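Local structure of clostripain-related protein (Bacteroides thetaiotaomicron, 6N9J) at residues Tyr178-Pro183 with Ser209-Tyr214; Pro58-Leu63 with Phe93-Ser98; Arg137-Asp142 with Glu357-Gln362. The protein is a secreted C11 cysteine protease of the clostripain family that probably hydrolyses peptide bonds and is bound here by an irreversible peptide inhibitor. All blocks are in the same frame, centred on the assembly; numbering follows the deposited sequence.

Interaction 2 comes first along the chain and closes before interaction 3 opens; interaction 1 is nested inside the long chain span that interaction 3 closes. Interactions 1 and 2 both bring a helix against the large mixed sheet, through strand 178-181 with helix 206-221 and strand 59-65 with helix 86-99; their centres lie about 23 Å apart. Interaction 3 joins the start of helix 140-146 to helix 355-363 at the surface, about 24 Å from interaction 1 and about 28 Å from interaction 2, centre to centre. None of the three touches another. Two buried apolar contacts thus pack helices on separate parts of the sheet, while the third brings a C-terminal helix against the body of the single chain.

Interaction 1: residues Tyr178-Pro183 with Ser209-Tyr214; sequences YFIGSP and SIAENY
I180 meets I210 and A211 where helix 206-221 lies on the mixed sheet of an alpha/beta fold, as expected for a clan CD peptidase. The evidence is a single methyl group: CG2 of I180 stands 4.3 Å from CB of A211, and the same CG2 is 4.4 Å from CG2 of I210. With chi1 of I180 at -51°, CG1 sits on one side of the backbone N, and CG2 is left anti to it and directed at the helix. The backbones approach to 6.8 Å between CA of I180 and CA of A211, close enough for the small alanine to meet the methyl.

Strand 178-181 runs between strand 155-159 and strand 239-244, and both supply neighbours to this layer. I180 also touches F155 and L157 on one strand and I240 and V242 on the other; I210 packs on F155, and A211 on V242. All three residues of the contact are buried, and no hydrogen bond crosses it. The helix has its own polar fastening: N213 ND2 donates to S209 O over 2.7 Å at an N-H...O angle of 176°, while N213 N reaches that oxygen from the opposite face of its carbonyl plane.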
loop_
_atom_site.group_PDB
_atom_site.type_symbol
_atom_site.label_atom_id
_atom_site.label_comp_id
_atom_site.label_asym_id
_atom_site.label_seq_id
_atom_site.Cartn_x
_atom_site.Cartn_y
_atom_site.Cartn_z
ATOM N N TYR A 178 3.820 1.095 10.974
ATOM C CA TYR A 178 3.637 2.144 9.969
ATOM C C TYR A 178 3.146 1.566 8.656
ATOM O O TYR A 178 3.523 0.456 8.276
ATOM C CB TYR A 178 4.946 2.912 9.735
ATOM C CG TYR A 178 5.487 3.575 10.984
ATOM C CD1 TYR A 178 5.100 4.864 11.321
ATOM C CD2 TYR A 178 6.375 2.907 11.832
ATOM C CE1 TYR A 178 5.576 5.479 12.470
ATOM C CE2 TYR A 178 6.860 3.513 12.988
ATOM C CZ TYR A 178 6.444 4.805 13.305
ATOM O OH TYR A 178 6.905 5.445 14.437
ATOM N N PHE A 179 2.314 2.337 7.963
ATOM C CA PHE A 179 1.777 1.950 6.667
ATOM C C PHE A 179 2.148 2.995 5.626
ATOM O O PHE A 179 1.854 4.171 5.800
ATOM C CB PHE A 179 0.248 1.794 6.725
ATOM C CG PHE A 179 -0.211 0.587 7.485
ATOM C CD1 PHE A 179 -0.361 0.635 8.865
ATOM C CD2 PHE A 179 -0.494 -0.599 6.820
ATOM C CE1 PHE A 179 -0.780 -0.476 9.571
ATOM C CE2 PHE A 179 -0.912 -1.718 7.518
ATOM C CZ PHE A 179 -1.052 -1.657 8.896
ATOM N N ILE A 180 2.776 2.563 4.539
ATOM C CA ILE A 180 3.153 3.475 3.472
ATOM C C ILE A 180 2.360 3.126 2.218
ATOM O O ILE A 180 2.388 1.984 1.748
ATOM C CB ILE A 180 4.683 3.434 3.167
ATOM C CG1 ILE A 180 5.513 3.603 4.442
ATOM C CG2 ILE A 180 5.074 4.504 2.170
ATOM C CD1 ILE A 180 5.998 2.274 5.025
ATOM N N GLY A 181 1.648 4.110 1.675
ATOM C CA GLY A 181 0.876 3.890 0.466
ATOM C C GLY A 181 0.304 5.139 -0.183
ATOM O O GLY A 181 0.589 6.247 0.249
ATOM N N SER A 182 -0.486 4.944 -1.239
ATOM C CA SER A 182 -1.214 6.035 -1.899
ATOM C C SER A 182 -2.698 5.847 -1.678
ATOM O O SER A 182 -3.174 4.718 -1.694
ATOM C CB SER A 182 -0.928 6.071 -3.402
ATOM O OG SER A 182 -1.638 7.132 -4.022
ATOM N N PRO A 183 -3.438 6.946 -1.456
ATOM C CA PRO A 183 -4.901 6.803 -1.393
ATOM C C PRO A 183 -5.528 6.726 -2.783
ATOM O O PRO A 183 -6.706 6.333 -2.936
ATOM C CB PRO A 183 -5.348 8.061 -0.650
ATOM C CG PRO A 183 -4.245 9.065 -0.880
ATOM C CD PRO A 183 -2.976 8.310 -1.125
ATOM N N SER A 209 11.728 7.338 5.310
ATOM C CA SER A 209 12.773 7.161 4.300
ATOM C C SER A 209 12.227 6.553 3.015
ATOM O O SER A 209 12.588 6.978 1.914
ATOM C CB SER A 209 13.910 6.273 4.820
ATOM O OG SER A 209 14.486 6.816 5.991
ATOM N N ILE A 210 11.384 5.534 3.164
ATOM C CA ILE A 210 10.801 4.853 2.013
ATOM C C ILE A 210 9.943 5.842 1.230
ATOM O O ILE A 210 10.052 5.937 -0.002
ATOM C CB ILE A 210 9.970 3.615 2.448
ATOM C CG1 ILE A 210 10.898 2.518 2.981
ATOM C CG2 ILE A 210 9.100 3.083 1.271
ATOM C CD1 ILE A 210 10.201 1.438 3.834
ATOM N N ALA A 211 9.129 6.612 1.957
ATOM C CA ALA A 211 8.206 7.579 1.360
ATOM C C ALA A 211 8.934 8.670 0.587
ATOM O O ALA A 211 8.599 8.962 -0.556
ATOM C CB ALA A 211 7.347 8.199 2.430
ATOM N N GLU A 212 9.933 9.269 1.230
ATOM C CA GLU A 212 10.700 10.346 0.622
ATOM C C GLU A 212 11.375 9.882 -0.652
ATOM O O GLU A 212 11.388 10.603 -1.641
ATOM C CB GLU A 212 11.751 10.888 1.606
ATOM C CG GLU A 212 11.190 11.805 2.707
ATOM C CD GLU A 212 11.004 13.258 2.263
ATOM O OE1 GLU A 212 11.455 13.628 1.160
ATOM O OE2 GLU A 212 10.409 14.046 3.040
ATOM N N ASN A 213 11.943 8.677 -0.624
ATOM C CA ASN A 213 12.675 8.169 -1.775
ATOM C C ASN A 213 11.713 7.741 -2.878
ATOM O O ASN A 213 11.964 7.978 -4.059
ATOM C CB ASN A 213 13.600 7.006 -1.370
ATOM C CG ASN A 213 14.885 7.486 -0.714
ATOM O OD1 ASN A 213 15.868 7.774 -1.389
ATOM N ND2 ASN A 213 14.876 7.587 0.605
ATOM N N TYR A 214 10.608 7.121 -2.493
ATOM C CA TYR A 214 9.581 6.790 -3.466
ATOM C C TYR A 214 9.121 8.085 -4.163
ATOM O O TYR A 214 9.255 8.217 -5.377
ATOM C CB TYR A 214 8.405 6.093 -2.789
ATOM C CG TYR A 214 7.447 5.416 -3.736
ATOM C CD1 TYR A 214 7.102 4.084 -3.541
ATOM C CD2 TYR A 214 6.918 6.085 -4.848
ATOM C CE1 TYR A 214 6.233 3.441 -4.389
ATOM C CE2 TYR A 214 6.049 5.445 -5.726
ATOM C CZ TYR A 214 5.713 4.119 -5.475
ATOM O OH TYR A 214 4.871 3.423 -6.294
#

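Interaction 2: residues Pro58-Leu63 with Phe93-Ser98; sequences PKLIRL and FTTAFS
L60 reaches from strand 59-65 to helix 86-99 with one methyl, CD2, which lies 3.9 Å from CG2 of T95. The same CD2 is 4.3 Å from CB of A96 and 4.2 Å from the backbone N of A96, so it sits against two consecutive residues of the helix. The side chains of L60 and T95 run in opposite senses and slide past one another. CA of L60 and CA of A96 are 7.8 Å apart, a spacing that the leucine side chain spans by extending with CG anti to its backbone N (chi1 172°).

The second shell differs on the two sides. On the helix, T95 turns its OG1 back along its own turn: in the same rotamer (chi1 -58°) OG1 bonds to N91 O and CG2 stands anti to the backbone N, facing the leucine. On the sheet, L60 is held within its strand: its backbone bonds with I75 and A76, while its neighbours K59 and I61 pair with M52 and V50 of strand 46-53. The side chain of L60 also touches I75, Y78 and L14, the last of these part of strand 9-18, and F93 and F97 of the helix pack on L14 as well.

No hydrogen bond joins the two segments, and the closest atoms on both sides are methyl carbons. The chemistry is therefore that of van der Waals and hydrophobic contact: T95 contributes its methyl, while its hydroxyl is engaged with N91 O inside the helix.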
loop_
_atom_site.group_PDB
_atom_site.type_symbol
_atom_site.label_atom_id
_atom_site.label_comp_id
_atom_site.label_asym_id
_atom_site.label_seq_id
_atom_site.Cartn_x
_atom_site.Cartn_y
_atom_site.Cartn_z
ATOM N N PRO A 58 6.599 -19.833 -9.413
ATOM C CA PRO A 58 7.063 -18.856 -8.425
ATOM C C PRO A 58 8.337 -19.296 -7.706
ATOM O O PRO A 58 8.695 -20.484 -7.711
ATOM C CB PRO A 58 5.891 -18.768 -7.448
ATOM C CG PRO A 58 4.694 -19.093 -8.292
ATOM C CD PRO A 58 5.174 -20.163 -9.237
ATOM N N LYS A 59 9.028 -18.322 -7.126
ATOM C CA LYS A 59 10.249 -18.582 -6.386
ATOM C C LYS A 59 10.347 -17.610 -5.219
ATOM O O LYS A 59 9.813 -16.496 -5.272
ATOM C CB LYS A 59 11.476 -18.461 -7.294
ATOM C CG LYS A 59 11.615 -17.094 -7.960
ATOM C CD LYS A 59 12.785 -17.033 -8.944
ATOM C CE LYS A 59 12.868 -15.643 -9.587
ATOM N NZ LYS A 59 14.050 -15.456 -10.494
ATOM N N LEU A 60 11.003 -18.058 -4.158
ATOM C CA LEU A 60 11.338 -17.201 -3.032
ATOM C C LEU A 60 12.850 -17.107 -2.997
ATOM O O LEU A 60 13.518 -18.120 -2.808
ATOM C CB LEU A 60 10.788 -17.769 -1.718
ATOM C CG LEU A 60 11.210 -17.080 -0.416
ATOM C CD1 LEU A 60 10.579 -15.708 -0.322
ATOM C CD2 LEU A 60 10.852 -17.924 0.807
ATOM N N ILE A 61 13.401 -15.916 -3.219
ATOM C CA ILE A 61 14.856 -15.756 -3.192
ATOM C C ILE A 61 15.337 -14.771 -2.153
ATOM O O ILE A 61 14.562 -14.024 -1.551
ATOM C CB ILE A 61 15.426 -15.279 -4.544
ATOM C CG1 ILE A 61 14.832 -13.926 -4.921
ATOM C CG2 ILE A 61 15.203 -16.316 -5.624
ATOM C CD1 ILE A 61 15.366 -13.361 -6.211
ATOM N N ARG A 62 16.644 -14.779 -1.968
ATOM C CA ARG A 62 17.338 -13.785 -1.178
ATOM C C ARG A 62 18.462 -13.208 -2.027
ATOM O O ARG A 62 19.197 -13.955 -2.690
ATOM C CB ARG A 62 17.895 -14.398 0.109
ATOM C CG ARG A 62 18.770 -13.448 0.913
ATOM C CD ARG A 62 19.381 -14.125 2.131
ATOM N NE ARG A 62 20.113 -13.165 2.951
ATOM C CZ ARG A 62 21.401 -12.876 2.795
ATOM N NH1 ARG A 62 22.107 -13.485 1.851
ATOM N NH2 ARG A 62 21.981 -11.978 3.583
ATOM N N LEU A 63 18.593 -11.886 -2.005
ATOM C CA LEU A 63 19.651 -11.216 -2.746
ATOM C C LEU A 63 20.911 -11.112 -1.897
ATOM O O LEU A 63 20.879 -10.607 -0.780
ATOM C CB LEU A 63 19.188 -9.829 -3.201
ATOM C CG LEU A 63 17.933 -9.837 -4.080
ATOM C CD1 LEU A 63 17.555 -8.430 -4.533
ATOM C CD2 LEU A 63 18.153 -10.741 -5.276
ATOM N N PHE A 93 5.343 -16.724 4.020
ATOM C CA PHE A 93 5.740 -15.997 5.229
ATOM C C PHE A 93 6.536 -16.863 6.194
ATOM O O PHE A 93 7.595 -16.477 6.656
ATOM C CB PHE A 93 4.516 -15.471 5.985
ATOM C CG PHE A 93 3.858 -14.269 5.353
ATOM C CD1 PHE A 93 4.489 -13.549 4.359
ATOM C CD2 PHE A 93 2.604 -13.851 5.784
ATOM C CE1 PHE A 93 3.879 -12.443 3.789
ATOM C CE2 PHE A 93 1.983 -12.747 5.211
ATOM C CZ PHE A 93 2.632 -12.040 4.215
ATOM N N THR A 94 5.974 -18.019 6.526
ATOM C CA THR A 94 6.547 -18.918 7.507
ATOM C C THR A 94 7.963 -19.312 7.109
ATOM O O THR A 94 8.874 -19.288 7.928
ATOM C CB THR A 94 5.677 -20.172 7.673
ATOM O OG1 THR A 94 4.407 -19.789 8.218
ATOM C CG2 THR A 94 6.336 -21.169 8.607
ATOM N N THR A 95 8.140 -19.640 5.836
ATOM C CA THR A 95 9.444 -20.005 5.297
ATOM C C THR A 95 10.424 -18.839 5.327
ATOM O O THR A 95 11.571 -18.986 5.750
ATOM C CB THR A 95 9.321 -20.506 3.840
ATOM O OG1 THR A 95 8.429 -21.623 3.788
ATOM C CG2 THR A 95 10.669 -20.920 3.299
ATOM N N ALA A 96 9.964 -17.683 4.857
ATOM C CA ALA A 96 10.817 -16.512 4.728
ATOM C C ALA A 96 11.423 -16.072 6.063
ATOM O O ALA A 96 12.623 -15.815 6.154
ATOM C CB ALA A 96 10.031 -15.364 4.115
ATOM N N PHE A 97 10.582 -15.964 7.087
ATOM C CA PHE A 97 11.020 -15.382 8.339
ATOM C C PHE A 97 11.598 -16.430 9.268
ATOM O O PHE A 97 12.175 -16.086 10.294
ATOM C CB PHE A 97 9.866 -14.638 9.013
ATOM C CG PHE A 97 9.304 -13.545 8.168
ATOM C CD1 PHE A 97 10.096 -12.482 7.786
ATOM C CD2 PHE A 97 7.997 -13.596 7.721
ATOM C CE1 PHE A 97 9.590 -11.476 6.982
ATOM C CE2 PHE A 97 7.483 -12.590 6.922
ATOM C CZ PHE A 97 8.289 -11.530 6.550
ATOM N N SER A 98 11.449 -17.701 8.899
ATOM C CA SER A 98 12.107 -18.785 9.615
ATOM C C SER A 98 13.551 -18.946 9.167
ATOM O O SER A 98 14.438 -19.160 9.988
ATOM C CB SER A 98 11.371 -20.107 9.417
ATOM O OG SER A 98 10.174 -20.105 10.167
#

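Interaction 3: residues Arg137-Asp142 with Glu357-Gln362; sequences RMNIPD and EKYYRQ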
loop_
_atom_site.group_PDB
_atom_site.type_symbol
_atom_site.label_atom_id
_atom_site.label_comp_id
_atom_site.label_asym_id
_atom_site.label_seq_id
_atom_site.Cartn_x
_atom_site.Cartn_y
_atom_site.Cartn_z
ATOM N N ARG A 137 -8.707 -12.668 -5.741
ATOM C CA ARG A 137 -8.255 -11.459 -5.061
ATOM C C ARG A 137 -8.344 -11.662 -3.557
ATOM O O ARG A 137 -9.113 -12.498 -3.089
ATOM C CB ARG A 137 -9.089 -10.257 -5.494
ATOM C CG ARG A 137 -9.109 -10.069 -7.001
ATOM C CD ARG A 137 -9.977 -8.928 -7.436
ATOM N NE ARG A 137 -10.297 -9.042 -8.860
ATOM C CZ ARG A 137 -11.027 -8.159 -9.538
ATOM N NH1 ARG A 137 -11.505 -7.085 -8.919
ATOM N NH2 ARG A 137 -11.278 -8.350 -10.828
ATOM N N MET A 138 -7.573 -10.897 -2.797
ATOM C CA MET A 138 -7.521 -11.119 -1.361
ATOM C C MET A 138 -8.351 -10.081 -0.600
ATOM O O MET A 138 -8.164 -8.881 -0.757
ATOM C CB MET A 138 -6.058 -11.111 -0.871
ATOM C CG MET A 138 -5.780 -12.039 0.314
ATOM S SD MET A 138 -4.089 -11.979 1.000
ATOM C CE MET A 138 -4.172 -13.370 2.109
ATOM N N ASN A 139 -9.275 -10.554 0.222
ATOM C CA ASN A 139 -10.053 -9.663 1.073
ATOM C C ASN A 139 -9.210 -9.255 2.281
ATOM O O ASN A 139 -8.402 -10.045 2.766
ATOM C CB ASN A 139 -11.356 -10.344 1.502
ATOM C CG ASN A 139 -12.346 -10.486 0.351
ATOM O OD1 ASN A 139 -12.979 -9.511 -0.051
ATOM N ND2 ASN A 139 -12.498 -11.706 -0.175
ATOM N N ILE A 140 -9.382 -8.026 2.758
ATOM C CA ILE A 140 -8.522 -7.505 3.820
ATOM C C ILE A 140 -8.576 -8.337 5.113
ATOM O O ILE A 140 -7.549 -8.506 5.761
ATOM C CB ILE A 140 -8.851 -6.027 4.135
ATOM C CG1 ILE A 140 -8.839 -5.205 2.846
ATOM C CG2 ILE A 140 -7.851 -5.448 5.141
ATOM C CD1 ILE A 140 -7.538 -5.277 2.090
ATOM N N PRO A 141 -9.757 -8.869 5.490
ATOM C CA PRO A 141 -9.722 -9.830 6.602
ATOM C C PRO A 141 -8.865 -11.077 6.344
ATOM O O PRO A 141 -8.293 -11.613 7.292
ATOM C CB PRO A 141 -11.193 -10.203 6.766
ATOM C CG PRO A 141 -11.896 -8.951 6.414
ATOM C CD PRO A 141 -11.138 -8.405 5.239
ATOM N N ASP A 142 -8.784 -11.527 5.093
ATOM C CA ASP A 142 -7.925 -12.660 4.732
ATOM C C ASP A 142 -6.449 -12.278 4.821
ATOM O O ASP A 142 -5.628 -13.062 5.286
ATOM C CB ASP A 142 -8.246 -13.171 3.318
ATOM C CG ASP A 142 -9.595 -13.862 3.235
ATOM O OD1 ASP A 142 -10.019 -14.468 4.240
ATOM O OD2 ASP A 142 -10.230 -13.807 2.158
ATOM N N GLU A 357 -21.903 -1.631 0.912
ATOM C CA GLU A 357 -22.215 -0.952 2.169
ATOM C C GLU A 357 -22.620 -1.952 3.234
ATOM O O GLU A 357 -22.223 -1.824 4.386
ATOM C CB GLU A 357 -23.324 0.092 1.992
ATOM C CG GLU A 357 -22.916 1.259 1.111
ATOM C CD GLU A 357 -23.515 2.588 1.537
ATOM O OE1 GLU A 357 -24.294 2.628 2.517
ATOM O OE2 GLU A 357 -23.190 3.600 0.881
ATOM N N LYS A 358 -23.410 -2.946 2.854
ATOM C CA LYS A 358 -23.790 -3.997 3.789
ATOM C C LYS A 358 -22.543 -4.693 4.329
ATOM O O LYS A 358 -22.460 -5.012 5.518
ATOM C CB LYS A 358 -24.724 -5.014 3.123
ATOM N N TYR A 359 -21.572 -4.914 3.449
ATOM C CA TYR A 359 -20.288 -5.477 3.851
ATOM C C TYR A 359 -19.553 -4.504 4.775
ATOM O O TYR A 359 -19.025 -4.900 5.813
ATOM C CB TYR A 359 -19.431 -5.811 2.622
ATOM C CG TYR A 359 -18.054 -6.354 2.959
ATOM C CD1 TYR A 359 -16.967 -5.502 3.103
ATOM C CD2 TYR A 359 -17.848 -7.718 3.132
ATOM C CE1 TYR A 359 -15.706 -5.992 3.427
ATOM C CE2 TYR A 359 -16.597 -8.220 3.449
ATOM C CZ TYR A 359 -15.531 -7.354 3.595
ATOM O OH TYR A 359 -14.293 -7.855 3.904
ATOM N N TYR A 360 -19.523 -3.231 4.394
ATOM C CA TYR A 360 -18.860 -2.203 5.198
ATOM C C TYR A 360 -19.360 -2.184 6.632
ATOM O O TYR A 360 -18.572 -2.163 7.573
ATOM C CB TYR A 360 -19.073 -0.827 4.574
ATOM C CG TYR A 360 -18.223 0.293 5.146
ATOM C CD1 TYR A 360 -18.691 1.091 6.183
ATOM C CD2 TYR A 360 -16.968 0.583 4.617
ATOM C CE1 TYR A 360 -17.923 2.137 6.686
ATOM C CE2 TYR A 360 -16.204 1.629 5.112
ATOM C CZ TYR A 360 -16.687 2.399 6.148
ATOM O OH TYR A 360 -15.932 3.438 6.648
ATOM N N ARG A 361 -20.681 -2.191 6.780
ATOM C CA ARG A 361 -21.322 -2.043 8.079
ATOM C C ARG A 361 -21.171 -3.283 8.942
ATOM O O ARG A 361 -21.501 -3.273 10.123
ATOM C CB ARG A 361 -22.808 -1.725 7.898
ATOM C CG ARG A 361 -23.068 -0.419 7.172
ATOM C CD ARG A 361 -24.565 -0.144 7.004
ATOM N NE ARG A 361 -24.801 1.203 6.489
ATOM C CZ ARG A 361 -25.110 2.251 7.249
ATOM N NH1 ARG A 361 -25.236 2.108 8.563
ATOM N NH2 ARG A 361 -25.296 3.442 6.696
ATOM N N GLN A 362 -20.672 -4.355 8.348
ATOM C CA GLN A 362 -20.636 -5.634 9.028
ATOM C C GLN A 362 -19.211 -6.115 9.315
ATOM O O GLN A 362 -18.970 -6.737 10.347
ATOM C CB GLN A 362 -21.393 -6.665 8.193
ATOM C CG GLN A 362 -21.693 -7.971 8.899
ATOM C CD GLN A 362 -22.697 -8.814 8.133
ATOM O OE1 GLN A 362 -23.400 -8.312 7.253
ATOM N NE2 GLN A 362 -22.770 -10.099 8.463
#
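Y359 and P141 approach each other from opposite directions, with the phenol oxygen at the meeting point. OH of Y359 lies 3.5 Å from CD of P141, and the next carbon of that proline ring, CG, is 3.6 Å from the same OH. The oxygen comes in at the CD-CG edge of the pyrrolidine ring, close to its mean plane, and the phenol C-O bond aims almost directly at CD, with a CZ-OH-CD angle near 164°. This is the closest approach of the two segments, whose backbones stay far apart: CA of N139 and CA of Y359 are 11.4 Å apart. The tyrosine covers this distance by standing out from its helix with CG anti to the backbone N (chi1 178°).

N139 flanks the phenol from another quarter. Its OD1 is 4.5 Å from OH of Y359, in a direction roughly at right angles to that of P141 CD, and this is too far for a hydrogen bond. The amide has partners outside the pair, for its ND2 bonds to Y119 O. N139 occupies the N-cap position of helix 140-146, although its side chain makes no capping bond. P141 lies in the first turn of that helix.

The contact lies at the surface, where helix 355-363 meets the start of helix 140-146 through the side chain of Y359. Within helix 355-363 the ring of F363 meets that of Y359, the planes at about 45°, and the next residue, Y360, bonds to E167 through its OH and packs edge-to-face with W116. On the other side, M138 ends strand 136-138, pairs with W127 of strand 127-130, and packs on L143 and A146 of helix 140-146 and on V86 and M89 of helix 86-99.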